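Local coordinates for cytochrome P450 monooxygenase (Rhodococcus sp. ECU0066, PDB 6KBH), which probably acts as a self-sufficient monooxygenase, carrying heme, FMN and a [2Fe-2S] cluster on a single chain for electron transfer to the heme, at residues A[303-308]-A[409-414]; A[415-420]-A[439-444]. One frame throughout, in Å; residues are numbered along the deposited sequence.

Contact 1 (A[303-308]-A[409-414]); sequences DVWEEI and ELTRRL
W305 on helix 302-310 reaches the C-terminal end of helix 396-413 with the six-membered part of its indole, and shows how one large ring can bridge two helices that lie nearly at right angles. With CG swung away from the backbone N (chi1 156°), the bond from CB brings the ring to helix 396-413. CZ3 meets the methyl CG2 of T411 at 3.8 Å. Next round the rim, CH2 lies 3.6 Å from L410 O, which approaches obliquely, and CZ2 has L414 O close to the ring plane, at the edge. The pyrrole NE1 hydrogen-bonds to P415 O, fixing the rotation of the indole. In the P450 fold these are the J and L helices, the latter following the heme's cysteine ligand in sequence; the axes of the short segments come within 10.1 Å, at 86°. Removing the indole by placing an alanine here would probably open a gap beside T411 and cost P415 O its indole N-H donor. I308, one turn on, packs its CG2 branch on the same T411 methyl at 3.5 Å. T411 can offer that methyl because OG1 turns to its own helix, hydrogen-bonding to L407 O and E408 O.

Contact 2 (A[415-420]-A[439-444]); sequences PHMELV and VWVRWD
E418 and R442 form the hydrogen-bonded pair of a short antiparallel strand pairing, part of the three-stranded sheet known in P450s as beta3, in which strand 440-442 is the middle strand. E418 N donates to R442 O, and R442 N returns the bond to E418 O, both at 2.8 Å. One pair further on, L419 faces V441 without such bonds, and V420 N then donates to W440 O at 3.0 Å. Strand 172-174 and its flanks take the other edge through backbone bonds to V439, V441 and W443. CG of both E418 and R442 sits between the backbone N and the carbonyl carbon (chi1 65° and 74°), which sends the two chains out side by side. In their salt bridge R442 NH1 gives a nearly straight bond (170°) to OE2, with the oxygen in the guanidinium plane but the donor above the carboxylate plane. M417 O accepts from R302 NH1, while W440 N is taken up by Q423 OE1. On the inner side M417 CG packs against V441 CB at 3.6 Å, and L419 CD2 meets V439 CG2. Beyond the paired residues, W443 CB stands over one face of the H416 imidazole, 3.8 Å from its centroid.

How the contacts relate
Followed from the N terminus, the chain leaves helix 302-310, runs through about a hundred residues, less than half of them in helix or strand, and returns along helix 396-413, where contact 1 closes this long excursion. Almost at once it enters strand 418-419, and contact 2 closes a much shorter loop, of 18 residues without helix or strand, when strand 440-442 comes back. The two are therefore in series, neither nested nor crossed, yet their centres lie only about 11 Å apart. The link is direct: L414 CD1 of contact 1 packs on W443 CE2 of contact 2 at 3.9 Å. Together they join two helices to the small sheet on one side of the heme domain.

Contact 1 (A[303-308]-A[409-414])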
# COMPACT_ATOMS: atom_id res chain seq x y z
N ASP A 303 -2.87 24.13 -0.53
CA ASP A 303 -3.84 23.75 0.50
C ASP A 303 -3.62 22.30 0.93
O ASP A 303 -3.58 22.00 2.12
CB ASP A 303 -5.26 23.96 -0.01
CG ASP A 303 -5.49 23.35 -1.38
OD1 ASP A 303 -4.51 23.22 -2.14
OD2 ASP A 303 -6.65 23.01 -1.69
N VAL A 304 -3.48 21.40 -0.04
CA VAL A 304 -3.20 20.01 0.29
C VAL A 304 -1.80 19.86 0.87
O VAL A 304 -1.55 18.96 1.67
CB VAL A 304 -3.42 19.12 -0.95
CG1 VAL A 304 -2.53 19.54 -2.08
CG2 VAL A 304 -3.16 17.68 -0.63
N TRP A 305 -0.88 20.75 0.50
CA TRP A 305 0.41 20.79 1.18
C TRP A 305 0.23 21.06 2.67
O TRP A 305 0.76 20.33 3.51
CB TRP A 305 1.30 21.87 0.55
CG TRP A 305 2.36 22.39 1.47
CD1 TRP A 305 2.29 23.51 2.25
CD2 TRP A 305 3.65 21.82 1.70
NE1 TRP A 305 3.46 23.67 2.95
CE2 TRP A 305 4.31 22.65 2.64
CE3 TRP A 305 4.32 20.70 1.22
CZ2 TRP A 305 5.60 22.39 3.09
CZ3 TRP A 305 5.60 20.44 1.67
CH2 TRP A 305 6.23 21.28 2.60
N GLU A 306 -0.53 22.10 3.00
CA GLU A 306 -0.73 22.45 4.41
C GLU A 306 -1.51 21.38 5.15
O GLU A 306 -1.37 21.24 6.37
CB GLU A 306 -1.46 23.79 4.50
CG GLU A 306 -0.54 25.00 4.49
CD GLU A 306 -1.29 26.28 4.14
OE1 GLU A 306 -2.49 26.37 4.47
OE2 GLU A 306 -0.68 27.18 3.53
N GLU A 307 -2.34 20.61 4.44
CA GLU A 307 -3.03 19.49 5.07
C GLU A 307 -2.04 18.46 5.58
O GLU A 307 -2.15 17.98 6.72
CB GLU A 307 -4.02 18.86 4.09
CG GLU A 307 -5.40 19.47 4.13
CD GLU A 307 -6.41 18.67 3.33
OE1 GLU A 307 -5.99 17.86 2.48
OE2 GLU A 307 -7.63 18.84 3.56
N ILE A 308 -1.07 18.09 4.75
CA ILE A 308 -0.01 17.18 5.19
C ILE A 308 0.74 17.78 6.37
O ILE A 308 1.16 17.06 7.29
CB ILE A 308 0.93 16.85 4.01
CG1 ILE A 308 0.19 16.06 2.93
CG2 ILE A 308 2.13 16.07 4.49
CD1 ILE A 308 1.05 15.72 1.73
N GLU A 409 9.79 14.93 6.93
CA GLU A 409 10.71 15.92 7.48
C GLU A 409 10.48 17.30 6.88
O GLU A 409 10.51 18.31 7.60
CB GLU A 409 12.16 15.49 7.28
CG GLU A 409 13.10 16.39 8.05
CD GLU A 409 14.52 15.87 8.14
OE1 GLU A 409 14.86 14.92 7.40
OE2 GLU A 409 15.29 16.41 8.96
N LEU A 410 10.27 17.38 5.56
CA LEU A 410 10.10 18.68 4.93
C LEU A 410 8.74 19.30 5.26
O LEU A 410 8.60 20.53 5.23
CB LEU A 410 10.29 18.57 3.42
CG LEU A 410 11.60 17.92 2.98
CD1 LEU A 410 11.60 17.70 1.48
CD2 LEU A 410 12.81 18.75 3.39
N THR A 411 7.74 18.48 5.57
CA THR A 411 6.48 19.03 6.06
C THR A 411 6.54 19.33 7.55
O THR A 411 5.82 20.22 8.03
CB THR A 411 5.32 18.07 5.78
OG1 THR A 411 5.51 16.85 6.52
CG2 THR A 411 5.24 17.77 4.29
N ARG A 412 7.36 18.59 8.30
CA ARG A 412 7.54 18.90 9.72
C ARG A 412 8.29 20.22 9.89
O ARG A 412 7.76 21.17 10.47
CB ARG A 412 8.30 17.77 10.41
CG ARG A 412 7.48 16.52 10.64
CD ARG A 412 6.78 16.55 11.98
NE ARG A 412 6.24 15.23 12.32
CZ ARG A 412 6.98 14.20 12.70
NH1 ARG A 412 8.30 14.32 12.81
NH2 ARG A 412 6.40 13.04 12.98
N ARG A 413 9.51 20.28 9.37
CA ARG A 413 10.40 21.39 9.70
C ARG A 413 10.07 22.65 8.92
O ARG A 413 10.10 23.75 9.48
CB ARG A 413 11.86 20.96 9.47
CG ARG A 413 12.30 19.85 10.40
CD ARG A 413 13.64 19.23 10.00
NE ARG A 413 14.76 20.14 10.20
CZ ARG A 413 16.04 19.78 10.09
NH1 ARG A 413 16.35 18.52 9.79
NH2 ARG A 413 17.00 20.67 10.28
N LEU A 414 9.75 22.53 7.63
CA LEU A 414 9.56 23.69 6.75
C LEU A 414 8.17 23.69 6.11
O LEU A 414 8.05 23.61 4.88
CB LEU A 414 10.63 23.74 5.67
CG LEU A 414 12.08 23.41 6.05
CD1 LEU A 414 13.03 23.78 4.93
CD2 LEU A 414 12.45 24.17 7.30

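Contact 2 (A[415-420]-A[439-444])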
# COMPACT_ATOMS: atom_id res chain seq x y z
N PRO A 415 7.10 23.81 6.91
CA PRO A 415 5.77 23.96 6.30
C PRO A 415 5.57 25.31 5.63
O PRO A 415 4.72 25.42 4.75
CB PRO A 415 4.81 23.80 7.50
CG PRO A 415 5.66 23.29 8.62
CD PRO A 415 7.02 23.84 8.38
N HIS A 416 6.34 26.32 6.03
CA HIS A 416 6.29 27.66 5.44
C HIS A 416 7.13 27.77 4.17
O HIS A 416 7.48 28.89 3.75
CB HIS A 416 6.74 28.69 6.47
CG HIS A 416 8.17 28.55 6.88
ND1 HIS A 416 8.74 27.33 7.21
CD2 HIS A 416 9.16 29.47 7.01
CE1 HIS A 416 10.01 27.51 7.52
NE2 HIS A 416 10.29 28.80 7.41
N MET A 417 7.47 26.64 3.57
CA MET A 417 8.23 26.62 2.33
C MET A 417 7.29 26.74 1.13
O MET A 417 6.24 26.10 1.10
CB MET A 417 9.05 25.33 2.24
CG MET A 417 9.62 25.02 0.87
SD MET A 417 9.99 23.26 0.68
CE MET A 417 11.43 23.10 1.72
N GLU A 418 7.67 27.55 0.15
CA GLU A 418 6.89 27.68 -1.07
C GLU A 418 7.82 27.70 -2.27
O GLU A 418 9.03 27.90 -2.16
CB GLU A 418 6.00 28.94 -1.06
CG GLU A 418 6.75 30.25 -1.07
CD GLU A 418 5.82 31.45 -1.05
OE1 GLU A 418 4.59 31.26 -1.01
OE2 GLU A 418 6.33 32.60 -1.06
N LEU A 419 7.21 27.48 -3.44
CA LEU A 419 7.96 27.50 -4.69
C LEU A 419 8.30 28.93 -5.08
O LEU A 419 7.48 29.85 -4.95
CB LEU A 419 7.14 26.84 -5.80
CG LEU A 419 7.19 25.32 -5.91
CD1 LEU A 419 6.14 24.83 -6.91
CD2 LEU A 419 8.57 24.88 -6.32
N VAL A 420 9.52 29.13 -5.57
CA VAL A 420 9.91 30.38 -6.20
C VAL A 420 8.97 30.62 -7.37
O VAL A 420 8.92 29.79 -8.30
CB VAL A 420 11.38 30.35 -6.66
CG1 VAL A 420 11.69 31.57 -7.52
CG2 VAL A 420 12.31 30.28 -5.45
N VAL A 439 14.00 22.01 -8.46
CA VAL A 439 12.84 22.62 -7.82
C VAL A 439 13.38 23.64 -6.83
O VAL A 439 14.20 23.31 -5.96
CB VAL A 439 11.91 21.57 -7.18
CG1 VAL A 439 12.32 21.19 -5.77
CG2 VAL A 439 10.47 22.05 -7.20
N TRP A 440 13.02 24.91 -7.02
CA TRP A 440 13.57 26.01 -6.25
C TRP A 440 12.52 26.45 -5.24
O TRP A 440 11.39 26.79 -5.61
CB TRP A 440 13.98 27.17 -7.15
CG TRP A 440 15.16 26.86 -8.03
CD1 TRP A 440 15.14 26.54 -9.36
CD2 TRP A 440 16.54 26.85 -7.64
NE1 TRP A 440 16.41 26.32 -9.82
CE2 TRP A 440 17.30 26.51 -8.79
CE3 TRP A 440 17.22 27.09 -6.44
CZ2 TRP A 440 18.69 26.40 -8.76
CZ3 TRP A 440 18.60 26.99 -6.42
CH2 TRP A 440 19.32 26.65 -7.58
N VAL A 441 12.89 26.45 -3.96
CA VAL A 441 11.95 26.69 -2.88
C VAL A 441 12.50 27.76 -1.95
O VAL A 441 13.69 27.78 -1.63
CB VAL A 441 11.64 25.39 -2.10
CG1 VAL A 441 10.93 24.39 -2.99
CG2 VAL A 441 12.91 24.79 -1.55
N ARG A 442 11.62 28.66 -1.54
CA ARG A 442 11.91 29.67 -0.53
C ARG A 442 11.17 29.33 0.76
O ARG A 442 10.19 28.59 0.76
CB ARG A 442 11.49 31.06 -1.02
CG ARG A 442 9.98 31.24 -1.01
CD ARG A 442 9.51 32.68 -1.10
NE ARG A 442 10.14 33.42 -2.19
CZ ARG A 442 9.47 34.01 -3.17
NH1 ARG A 442 8.15 33.94 -3.20
NH2 ARG A 442 10.12 34.67 -4.11
N TRP A 443 11.67 29.89 1.86
CA TRP A 443 10.96 29.85 3.14
C TRP A 443 11.56 30.92 4.04
O TRP A 443 12.62 31.48 3.75
CB TRP A 443 11.02 28.47 3.80
CG TRP A 443 12.36 28.12 4.37
CD1 TRP A 443 12.78 28.31 5.66
CD2 TRP A 443 13.44 27.50 3.68
NE1 TRP A 443 14.07 27.86 5.80
CE2 TRP A 443 14.50 27.35 4.60
CE3 TRP A 443 13.62 27.06 2.37
CZ2 TRP A 443 15.71 26.78 4.25
CZ3 TRP A 443 14.83 26.50 2.03
CH2 TRP A 443 15.86 26.36 2.96
N ASP A 444 10.86 31.20 5.14
CA ASP A 444 11.31 32.18 6.11
C ASP A 444 12.17 31.48 7.16
O ASP A 444 11.62 30.73 7.99
CB ASP A 444 10.12 32.88 6.77
CG ASP A 444 10.53 34.10 7.57
OD1 ASP A 444 11.74 34.32 7.76
OD2 ASP A 444 9.63 34.84 8.02